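Local structure of uncharacterized protein (Thermus thermophilus HB8, 6SCE) at residues V31-F36 / E65-E70; P161-P166 / Y189-R194; L225-Y230 / F260-G265. The protein acts as a type III CRISPR defence nuclease that cuts DNA when activated by cyclic oligoadenylate. All blocks are in the same frame, centred on the assembly; numbering follows the deposited sequence.

Contact 1: residues V31-F36 / E65-E70; sequences VAKAVF and EERPLE
The beta-alpha-beta unit of strand 33-38, helix 44-59 and strand 64-67 closes here, with V35 paired to E65 and F36 to E66 in parallel. It edges an N-terminal sheet of Rossmann-like strand order, consistent with a CARF domain. Backbone bonds run from E65 N to A34 O at 3.1 Å, F36 N to E65 O at 2.9 Å, and R67 N to F36 O at 2.9 Å. V35 and E65 share one face of the sheet, F36 and E66 the other. There E66 OE2 bonds S38 OG, and the F36 ring meets F53. K33 NZ makes a salt bridge to E65 OE2 at 3.3 Å, its hydrogen bond weak. E65 OE1 receives R67 NE at 3.2 Å and lies in the guanidinium plane, while NE stands above the carboxylate plane. V35 CG1 sits over one guanidinium face, toward its rim, and is 3.6 Å from R67 CD. The extended R67 chain passes across V35 to complete the salt-bridge network. K33 NZ and R67 NH2 come within 3.5 Å because both turn to the E65 carboxylate, and the two cations would be expected to favour its ionised form.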
loop_
_atom_site.group_PDB
_atom_site.type_symbol
_atom_site.label_atom_id
_atom_site.label_comp_id
_atom_site.label_asym_id
_atom_site.label_seq_id
_atom_site.Cartn_x
_atom_site.Cartn_y
_atom_site.Cartn_z
ATOM N N VAL A 31 0.109 -30.941 16.008
ATOM C CA VAL A 31 -0.214 -31.191 14.599
ATOM C C VAL A 31 0.733 -32.236 14.028
ATOM O O VAL A 31 1.900 -32.254 14.373
ATOM C CB VAL A 31 -0.221 -29.900 13.679
ATOM C CG1 VAL A 31 -0.941 -28.750 14.362
ATOM C CG2 VAL A 31 1.163 -29.504 13.249
ATOM N N ALA A 32 0.249 -33.059 13.102
ATOM C CA ALA A 32 1.108 -34.049 12.446
ATOM C C ALA A 32 2.149 -33.366 11.585
ATOM O O ALA A 32 3.306 -33.789 11.520
ATOM C CB ALA A 32 0.270 -35.023 11.609
ATOM N N LYS A 33 1.746 -32.292 10.905
ATOM C CA LYS A 33 2.665 -31.567 10.051
ATOM C C LYS A 33 1.962 -30.311 9.553
ATOM O O LYS A 33 0.759 -30.177 9.713
ATOM C CB LYS A 33 3.104 -32.402 8.839
ATOM C CG LYS A 33 1.957 -32.807 7.929
ATOM C CD LYS A 33 2.453 -33.459 6.647
ATOM C CE LYS A 33 1.267 -33.861 5.781
ATOM N NZ LYS A 33 1.716 -34.441 4.489
ATOM N N ALA A 34 2.726 -29.415 8.977
ATOM C CA ALA A 34 2.143 -28.195 8.408
ATOM C C ALA A 34 2.548 -28.168 6.958
ATOM O O ALA A 34 3.662 -28.524 6.622
ATOM C CB ALA A 34 2.667 -26.964 9.118
ATOM N N VAL A 35 1.624 -27.762 6.100
ATOM C CA VAL A 35 1.907 -27.603 4.697
ATOM C C VAL A 35 1.676 -26.131 4.354
ATOM O O VAL A 35 0.589 -25.613 4.583
ATOM C CB VAL A 35 0.975 -28.489 3.828
ATOM C CG1 VAL A 35 1.310 -28.343 2.356
ATOM C CG2 VAL A 35 1.054 -29.963 4.228
ATOM N N PHE A 36 2.681 -25.499 3.792
ATOM C CA PHE A 36 2.594 -24.105 3.424
ATOM C C PHE A 36 2.531 -23.940 1.915
ATOM O O PHE A 36 3.405 -24.401 1.206
ATOM C CB PHE A 36 3.769 -23.351 3.973
ATOM C CG PHE A 36 3.771 -23.328 5.464
ATOM C CD1 PHE A 36 2.857 -22.549 6.146
ATOM C CD2 PHE A 36 4.597 -24.172 6.174
ATOM C CE1 PHE A 36 2.814 -22.555 7.543
ATOM C CE2 PHE A 36 4.558 -24.196 7.561
ATOM C CZ PHE A 36 3.665 -23.403 8.250
ATOM N N GLU A 65 6.318 -28.662 5.085
ATOM C CA GLU A 65 6.746 -28.650 3.700
ATOM C C GLU A 65 6.110 -27.468 3.004
ATOM O O GLU A 65 5.139 -26.931 3.517
ATOM C CB GLU A 65 6.350 -29.942 3.002
ATOM C CG GLU A 65 4.877 -30.246 3.041
ATOM C CD GLU A 65 4.588 -31.666 2.584
ATOM O OE1 GLU A 65 4.785 -31.948 1.377
ATOM O OE2 GLU A 65 4.190 -32.495 3.425
ATOM N N GLU A 66 6.704 -27.056 1.885
ATOM C CA GLU A 66 6.137 -26.012 1.044
ATOM C C GLU A 66 5.672 -26.634 -0.257
ATOM O O GLU A 66 6.365 -27.477 -0.818
ATOM C CB GLU A 66 7.182 -24.956 0.752
ATOM C CG GLU A 66 7.473 -24.046 1.923
ATOM C CD GLU A 66 8.537 -23.020 1.583
ATOM O OE1 GLU A 66 9.727 -23.384 1.611
ATOM O OE2 GLU A 66 8.207 -21.866 1.276
ATOM N N ARG A 67 4.505 -26.226 -0.734
ATOM C CA ARG A 67 3.959 -26.763 -1.967
ATOM C C ARG A 67 3.470 -25.623 -2.836
ATOM O O ARG A 67 3.062 -24.591 -2.315
ATOM C CB ARG A 67 2.780 -27.687 -1.678
ATOM C CG ARG A 67 3.134 -29.037 -1.066
ATOM C CD ARG A 67 1.869 -29.849 -0.846
ATOM N NE ARG A 67 2.102 -30.986 0.033
ATOM C CZ ARG A 67 1.160 -31.682 0.676
ATOM N NH1 ARG A 67 -0.133 -31.383 0.557
ATOM N NH2 ARG A 67 1.523 -32.702 1.448
ATOM N N PRO A 68 3.453 -25.827 -4.172
ATOM C CA PRO A 68 2.833 -24.838 -5.059
ATOM C C PRO A 68 1.365 -24.655 -4.718
ATOM O O PRO A 68 0.705 -25.587 -4.252
ATOM C CB PRO A 68 3.005 -25.464 -6.464
ATOM C CG PRO A 68 4.205 -26.358 -6.332
ATOM C CD PRO A 68 4.102 -26.926 -4.929
ATOM N N LEU A 69 0.844 -23.466 -4.976
ATOM C CA LEU A 69 -0.555 -23.159 -4.650
ATOM C C LEU A 69 -1.566 -24.128 -5.227
ATOM O O LEU A 69 -2.532 -24.523 -4.556
ATOM C CB LEU A 69 -0.889 -21.721 -5.107
ATOM C CG LEU A 69 -0.600 -20.622 -4.084
ATOM C CD1 LEU A 69 -1.595 -20.670 -2.944
ATOM C CD2 LEU A 69 0.799 -20.718 -3.527
ATOM N N GLU A 70 -1.342 -24.520 -6.485
ATOM C CA GLU A 70 -2.245 -25.441 -7.185
ATOM C C GLU A 70 -2.369 -26.787 -6.493
ATOM O O GLU A 70 -3.430 -27.410 -6.533
ATOM C CB GLU A 70 -1.752 -25.666 -8.633
ATOM C CG GLU A 70 -1.920 -24.440 -9.535
ATOM C CD GLU A 70 -3.320 -24.298 -10.139
ATOM O OE1 GLU A 70 -4.053 -25.308 -10.239
ATOM O OE2 GLU A 70 -3.687 -23.164 -10.545
#

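Contact 2: residues P161-P166 / Y189-R194; sequences PGAFPP and YWYWVR
P161 to F164 make a type I beta turn, closed by F164 N to P161 O at 3.2 Å, which packs on the extended strand at Y189 and Y191 without a direct hydrogen bond between the segments. Side chains carry the contact. P161 lies over one face of the Y191 ring. Its CG is 3.8 Å from the Y191 ring centroid and 24° off the ring normal, a CH-pi contact. F164 reaches both tyrosines with the far end of its ring. F164 CE1 touches Y191 CD2 at 3.6 Å, with the two rings set obliquely. F164 CE2 lies above one face of Y189, toward the rim. This pair is T-shaped, with the F164 edge facing Y189, centroids 5.3 Å apart and planes at 74°. F164 CZ also meets Y189 CB at 3.8 Å, near the plane of the F164 ring. Y191 CG is anti to the backbone N (chi1 -177°), which sends the ring out from the strand to the turn. There the Y191 hydroxyl comes 3.8 Å from A163 CB. One water bridges the segments. It accepts from A163 N at 2.9 Å and hydrogen-bonds Y191 OH at 2.8 Å. The Y189 hydroxyl is held outside the contact, by L116 N. V182 of strand 179-184 touches both P161 and F164. The chemistry is therefore mainly apolar and aromatic. A single water serves the turn amide and the phenol at once, giving the loop a polar tie to the sheet beside its aromatic cluster.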
loop_
_atom_site.group_PDB
_atom_site.type_symbol
_atom_site.label_atom_id
_atom_site.label_comp_id
_atom_site.label_asym_id
_atom_site.label_seq_id
_atom_site.Cartn_x
_atom_site.Cartn_y
_atom_site.Cartn_z
ATOM N N PRO A 161 5.446 2.266 26.904
ATOM C CA PRO A 161 4.950 3.623 27.073
ATOM C C PRO A 161 3.630 3.640 27.823
ATOM O O PRO A 161 2.762 2.758 27.646
ATOM C CB PRO A 161 4.787 4.145 25.626
ATOM C CG PRO A 161 5.663 3.265 24.780
ATOM C CD PRO A 161 5.741 1.942 25.487
ATOM N N GLY A 162 3.475 4.640 28.694
ATOM C CA GLY A 162 2.301 4.707 29.526
ATOM C C GLY A 162 1.038 4.883 28.721
ATOM O O GLY A 162 -0.026 4.558 29.200
ATOM N N ALA A 163 1.151 5.377 27.484
ATOM C CA ALA A 163 -0.018 5.609 26.643
ATOM C C ALA A 163 -0.761 4.325 26.185
ATOM O O ALA A 163 -1.918 4.389 25.800
ATOM C CB ALA A 163 0.367 6.451 25.447
ATOM N N PHE A 164 -0.095 3.186 26.225
ATOM C CA PHE A 164 -0.712 1.905 25.879
ATOM C C PHE A 164 -1.593 1.378 27.014
ATOM O O PHE A 164 -1.298 1.616 28.194
ATOM C CB PHE A 164 0.365 0.853 25.559
ATOM C CG PHE A 164 0.924 0.955 24.163
ATOM C CD1 PHE A 164 1.981 1.791 23.892
ATOM C CD2 PHE A 164 0.369 0.232 23.109
ATOM C CE1 PHE A 164 2.493 1.895 22.610
ATOM C CE2 PHE A 164 0.875 0.336 21.836
ATOM C CZ PHE A 164 1.934 1.165 21.581
ATOM N N PRO A 165 -2.648 0.617 26.669
ATOM C CA PRO A 165 -3.404 -0.037 27.715
ATOM C C PRO A 165 -2.575 -1.074 28.453
ATOM O O PRO A 165 -1.471 -1.434 28.011
ATOM C CB PRO A 165 -4.570 -0.691 26.954
ATOM C CG PRO A 165 -4.653 0.040 25.677
ATOM C CD PRO A 165 -3.224 0.333 25.346
ATOM N N PRO A 166 -3.079 -1.532 29.614
ATOM C CA PRO A 166 -2.351 -2.514 30.415
ATOM C C PRO A 166 -2.039 -3.780 29.621
ATOM O O PRO A 166 -2.840 -4.204 28.796
ATOM C CB PRO A 166 -3.329 -2.831 31.569
ATOM C CG PRO A 166 -4.182 -1.606 31.692
ATOM C CD PRO A 166 -4.313 -1.061 30.286
ATOM N N TYR A 189 3.676 -2.426 17.199
ATOM C CA TYR A 189 3.624 -0.966 17.122
ATOM C C TYR A 189 5.051 -0.449 17.221
ATOM O O TYR A 189 5.857 -0.999 17.963
ATOM C CB TYR A 189 2.795 -0.391 18.275
ATOM C CG TYR A 189 1.381 -0.908 18.320
ATOM C CD1 TYR A 189 1.091 -2.131 18.909
ATOM C CD2 TYR A 189 0.339 -0.186 17.768
ATOM C CE1 TYR A 189 -0.194 -2.630 18.943
ATOM C CE2 TYR A 189 -0.965 -0.665 17.810
ATOM C CZ TYR A 189 -1.226 -1.891 18.393
ATOM O OH TYR A 189 -2.510 -2.381 18.403
ATOM N N TRP A 190 5.368 0.575 16.443
ATOM C CA TRP A 190 6.677 1.236 16.477
ATOM C C TRP A 190 6.340 2.654 16.975
ATOM O O TRP A 190 5.632 3.402 16.323
ATOM C CB TRP A 190 7.283 1.238 15.097
ATOM C CG TRP A 190 8.672 1.807 14.953
ATOM C CD1 TRP A 190 9.072 2.732 14.042
ATOM C CD2 TRP A 190 9.832 1.483 15.727
ATOM N NE1 TRP A 190 10.416 3.016 14.189
ATOM C CE2 TRP A 190 10.904 2.264 15.224
ATOM C CE3 TRP A 190 10.067 0.622 16.795
ATOM C CZ2 TRP A 190 12.191 2.202 15.753
ATOM C CZ3 TRP A 190 11.359 0.555 17.333
ATOM C CH2 TRP A 190 12.404 1.330 16.798
ATOM N N TYR A 191 6.786 2.942 18.182
ATOM C CA TYR A 191 6.320 4.105 18.938
ATOM C C TYR A 191 7.467 5.095 19.104
ATOM O O TYR A 191 8.530 4.764 19.608
ATOM C CB TYR A 191 5.793 3.632 20.274
ATOM C CG TYR A 191 5.201 4.689 21.174
ATOM C CD1 TYR A 191 6.001 5.396 22.071
ATOM C CD2 TYR A 191 3.849 4.950 21.171
ATOM C CE1 TYR A 191 5.460 6.350 22.932
ATOM C CE2 TYR A 191 3.309 5.918 22.019
ATOM C CZ TYR A 191 4.121 6.585 22.908
ATOM O OH TYR A 191 3.553 7.528 23.733
ATOM N N TRP A 192 7.214 6.320 18.669
ATOM C CA TRP A 192 8.227 7.391 18.574
ATOM C C TRP A 192 8.549 7.897 19.971
ATOM O O TRP A 192 7.651 8.215 20.740
ATOM C CB TRP A 192 7.637 8.493 17.707
ATOM C CG TRP A 192 8.312 9.850 17.575
ATOM C CD1 TRP A 192 8.438 10.798 18.543
ATOM C CD2 TRP A 192 8.840 10.432 16.372
ATOM N NE1 TRP A 192 9.038 11.923 18.023
ATOM C CE2 TRP A 192 9.288 11.728 16.692
ATOM C CE3 TRP A 192 8.962 9.993 15.059
ATOM C CZ2 TRP A 192 9.869 12.591 15.734
ATOM C CZ3 TRP A 192 9.538 10.830 14.118
ATOM C CH2 TRP A 192 9.986 12.128 14.467
ATOM N N VAL A 193 9.832 7.934 20.289
ATOM C CA VAL A 193 10.300 8.466 21.569
ATOM C C VAL A 193 11.472 9.390 21.273
ATOM O O VAL A 193 12.275 9.160 20.354
ATOM C CB VAL A 193 10.714 7.360 22.569
ATOM C CG1 VAL A 193 9.488 6.597 23.033
ATOM C CG2 VAL A 193 11.749 6.427 21.973
ATOM N N ARG A 194 11.546 10.472 22.022
ATOM C CA ARG A 194 12.669 11.398 21.902
ATOM C C ARG A 194 13.098 11.632 23.341
ATOM O O ARG A 194 12.734 12.644 23.935
ATOM C CB ARG A 194 12.235 12.698 21.232
ATOM C CG ARG A 194 12.034 12.625 19.739
ATOM C CD ARG A 194 13.286 12.114 19.034
ATOM N NE ARG A 194 13.215 12.153 17.574
ATOM C CZ ARG A 194 12.771 11.164 16.787
ATOM N NH1 ARG A 194 12.788 11.344 15.469
ATOM N NH2 ARG A 194 12.292 10.006 17.282
HETATM O O HOH W 1 3.291 7.118 26.534
#

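Contact 3: residues L225-Y230 / F260-G265; sequences LPVVPY and FLVDPG
The Y230 ring carries P264 CD over the centre of one face, 4.0 Å from the ring centroid, and has L261 CG at its edge. F247 meets this ring edge-to-face. The F260 ring has V262 CG1 over one face, toward the rim, and V227 CG2 near its plane. L225 CD2 comes to F260 CD2 obliquely at 3.7 Å. Y230 CG stands between its backbone N and carbonyl carbon (chi1 62°), which lays the ring across V262-P264. Y230 CE2 then touches D263 CA at 3.4 Å, and the Y230 hydroxyl lies 3.5 Å from D263 CG. Without the ring, as with an alanine here, P264 CD would probably lose its aromatic face and a gap would open beside L261 and D263. D263 OD1 accepts from G265 N at 2.8 Å, an Asx turn, and also pairs with K232. Four bonds zip the backbones: F260 N to P226 O, V228 N to F260 O, V262 N to V228 O, and Y230 N to V262 O. V227 CG1 meets V262 CG2 at 3.9 Å on one face of the sheet. V228 CG1 meets L261 CD1 at 3.8 Å on the other. Strand 260-262 edges a mixed beta-sheet, parallel to 225-229, with helices 232-236 and 240-257 in the beta-alpha-beta crossover. Antiparallel 169-172, 179-184 and 187-192 lead into this pair, an order repeated in the C-terminal sheet and consistent with a nuclease-like domain.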
loop_
_atom_site.group_PDB
_atom_site.type_symbol
_atom_site.label_atom_id
_atom_site.label_comp_id
_atom_site.label_asym_id
_atom_site.label_seq_id
_atom_site.Cartn_x
_atom_site.Cartn_y
_atom_site.Cartn_z
ATOM N N LEU A 225 1.847 -0.406 13.232
ATOM C CA LEU A 225 1.396 0.970 13.232
ATOM C C LEU A 225 2.522 1.907 13.722
ATOM O O LEU A 225 3.036 1.704 14.810
ATOM C CB LEU A 225 0.198 1.074 14.176
ATOM C CG LEU A 225 -0.545 2.400 14.159
ATOM C CD1 LEU A 225 -1.130 2.701 12.796
ATOM C CD2 LEU A 225 -1.639 2.329 15.210
ATOM N N PRO A 226 2.900 2.926 12.928
ATOM C CA PRO A 226 3.845 3.922 13.431
ATOM C C PRO A 226 3.075 4.927 14.276
ATOM O O PRO A 226 2.260 5.705 13.746
ATOM C CB PRO A 226 4.384 4.582 12.154
ATOM C CG PRO A 226 3.741 3.852 10.995
ATOM C CD PRO A 226 2.498 3.236 11.558
ATOM N N VAL A 227 3.322 4.902 15.566
ATOM C CA VAL A 227 2.576 5.739 16.501
ATOM C C VAL A 227 3.487 6.886 16.895
ATOM O O VAL A 227 4.590 6.636 17.372
ATOM C CB VAL A 227 2.163 4.965 17.746
ATOM C CG1 VAL A 227 1.378 5.882 18.692
ATOM C CG2 VAL A 227 1.333 3.738 17.391
ATOM N N VAL A 228 3.064 8.125 16.618
ATOM C CA VAL A 228 3.920 9.276 16.824
ATOM C C VAL A 228 3.223 10.322 17.693
ATOM O O VAL A 228 2.283 10.982 17.219
ATOM C CB VAL A 228 4.356 9.897 15.500
ATOM C CG1 VAL A 228 5.139 11.201 15.746
ATOM C CG2 VAL A 228 5.248 8.925 14.749
ATOM N N PRO A 229 3.614 10.410 18.973
ATOM C CA PRO A 229 3.029 11.457 19.837
ATOM C C PRO A 229 3.657 12.773 19.455
ATOM O O PRO A 229 4.889 12.894 19.429
ATOM C CB PRO A 229 3.411 11.023 21.250
ATOM C CG PRO A 229 3.784 9.575 21.123
ATOM C CD PRO A 229 4.419 9.476 19.768
ATOM N N TYR A 230 2.822 13.730 19.066
ATOM C CA TYR A 230 3.334 14.966 18.536
ATOM C C TYR A 230 3.999 15.805 19.638
ATOM O O TYR A 230 3.719 15.635 20.829
ATOM C CB TYR A 230 2.274 15.731 17.739
ATOM C CG TYR A 230 1.042 16.181 18.486
ATOM C CD1 TYR A 230 1.080 17.286 19.322
ATOM C CD2 TYR A 230 -0.185 15.532 18.315
ATOM C CE1 TYR A 230 -0.061 17.714 19.984
ATOM C CE2 TYR A 230 -1.330 15.964 18.964
ATOM C CZ TYR A 230 -1.265 17.057 19.800
ATOM O OH TYR A 230 -2.398 17.488 20.462
ATOM N N PHE A 260 0.338 7.410 12.565
ATOM C CA PHE A 260 -0.753 7.665 13.487
ATOM C C PHE A 260 -0.235 8.707 14.486
ATOM O O PHE A 260 0.434 8.378 15.462
ATOM C CB PHE A 260 -1.166 6.368 14.162
ATOM C CG PHE A 260 -2.330 6.474 15.107
ATOM C CD1 PHE A 260 -3.440 7.245 14.808
ATOM C CD2 PHE A 260 -2.314 5.767 16.283
ATOM C CE1 PHE A 260 -4.509 7.295 15.676
ATOM C CE2 PHE A 260 -3.376 5.801 17.152
ATOM C CZ PHE A 260 -4.479 6.572 16.845
ATOM N N LEU A 261 -0.524 9.965 14.186
ATOM C CA LEU A 261 -0.112 11.106 15.019
ATOM C C LEU A 261 -1.051 11.282 16.196
ATOM O O LEU A 261 -2.245 11.449 16.005
ATOM C CB LEU A 261 -0.115 12.359 14.173
ATOM C CG LEU A 261 0.660 13.545 14.759
ATOM C CD1 LEU A 261 2.148 13.305 14.620
ATOM C CD2 LEU A 261 0.266 14.828 14.054
ATOM N N VAL A 262 -0.522 11.235 17.405
ATOM C CA VAL A 262 -1.339 11.214 18.600
ATOM C C VAL A 262 -0.960 12.285 19.605
ATOM O O VAL A 262 0.199 12.734 19.697
ATOM C CB VAL A 262 -1.357 9.835 19.319
ATOM C CG1 VAL A 262 -1.966 8.757 18.430
ATOM C CG2 VAL A 262 0.027 9.425 19.787
ATOM N N ASP A 263 -1.963 12.656 20.384
ATOM C CA ASP A 263 -1.802 13.640 21.458
ATOM C C ASP A 263 -1.079 12.938 22.603
ATOM O O ASP A 263 -1.596 11.971 23.148
ATOM C CB ASP A 263 -3.201 14.167 21.839
ATOM C CG ASP A 263 -3.191 15.191 22.978
ATOM O OD1 ASP A 263 -2.143 15.410 23.630
ATOM O OD2 ASP A 263 -4.286 15.754 23.202
ATOM N N PRO A 264 0.130 13.411 22.964
ATOM C CA PRO A 264 0.873 12.779 24.040
ATOM C C PRO A 264 0.154 12.889 25.381
ATOM O O PRO A 264 0.449 12.141 26.282
ATOM C CB PRO A 264 2.201 13.550 24.052
ATOM C CG PRO A 264 1.861 14.886 23.487
ATOM C CD PRO A 264 0.846 14.585 22.418
ATOM N N GLY A 265 -0.824 13.786 25.470
ATOM C CA GLY A 265 -1.594 13.959 26.692
ATOM C C GLY A 265 -2.716 12.962 26.845
ATOM O O GLY A 265 -3.376 12.989 27.868
#

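Overall arrangement
Contacts 2 and 3 are neighbours in one sheet, with centres 9 Å apart. Strands 187-192 and 225-229 run side by side there. W190 O and V227 N lie 2.9 Å apart, as do W192 N and V227 O, both probable hydrogen bonds. Y191 OH also packs on P229 CG at 3.3 Å, linking the aromatic cluster of contact 2 to the strand pair of contact 3. Contact 1 belongs to a separate N-terminal sheet, and its centre is 37 Å from that of contact 2 and 40 Å from that of contact 3. Nearest atoms lie about 10 Å from the bound nucleic acid for contact 1 and about 9 Å for contacts 2 and 3.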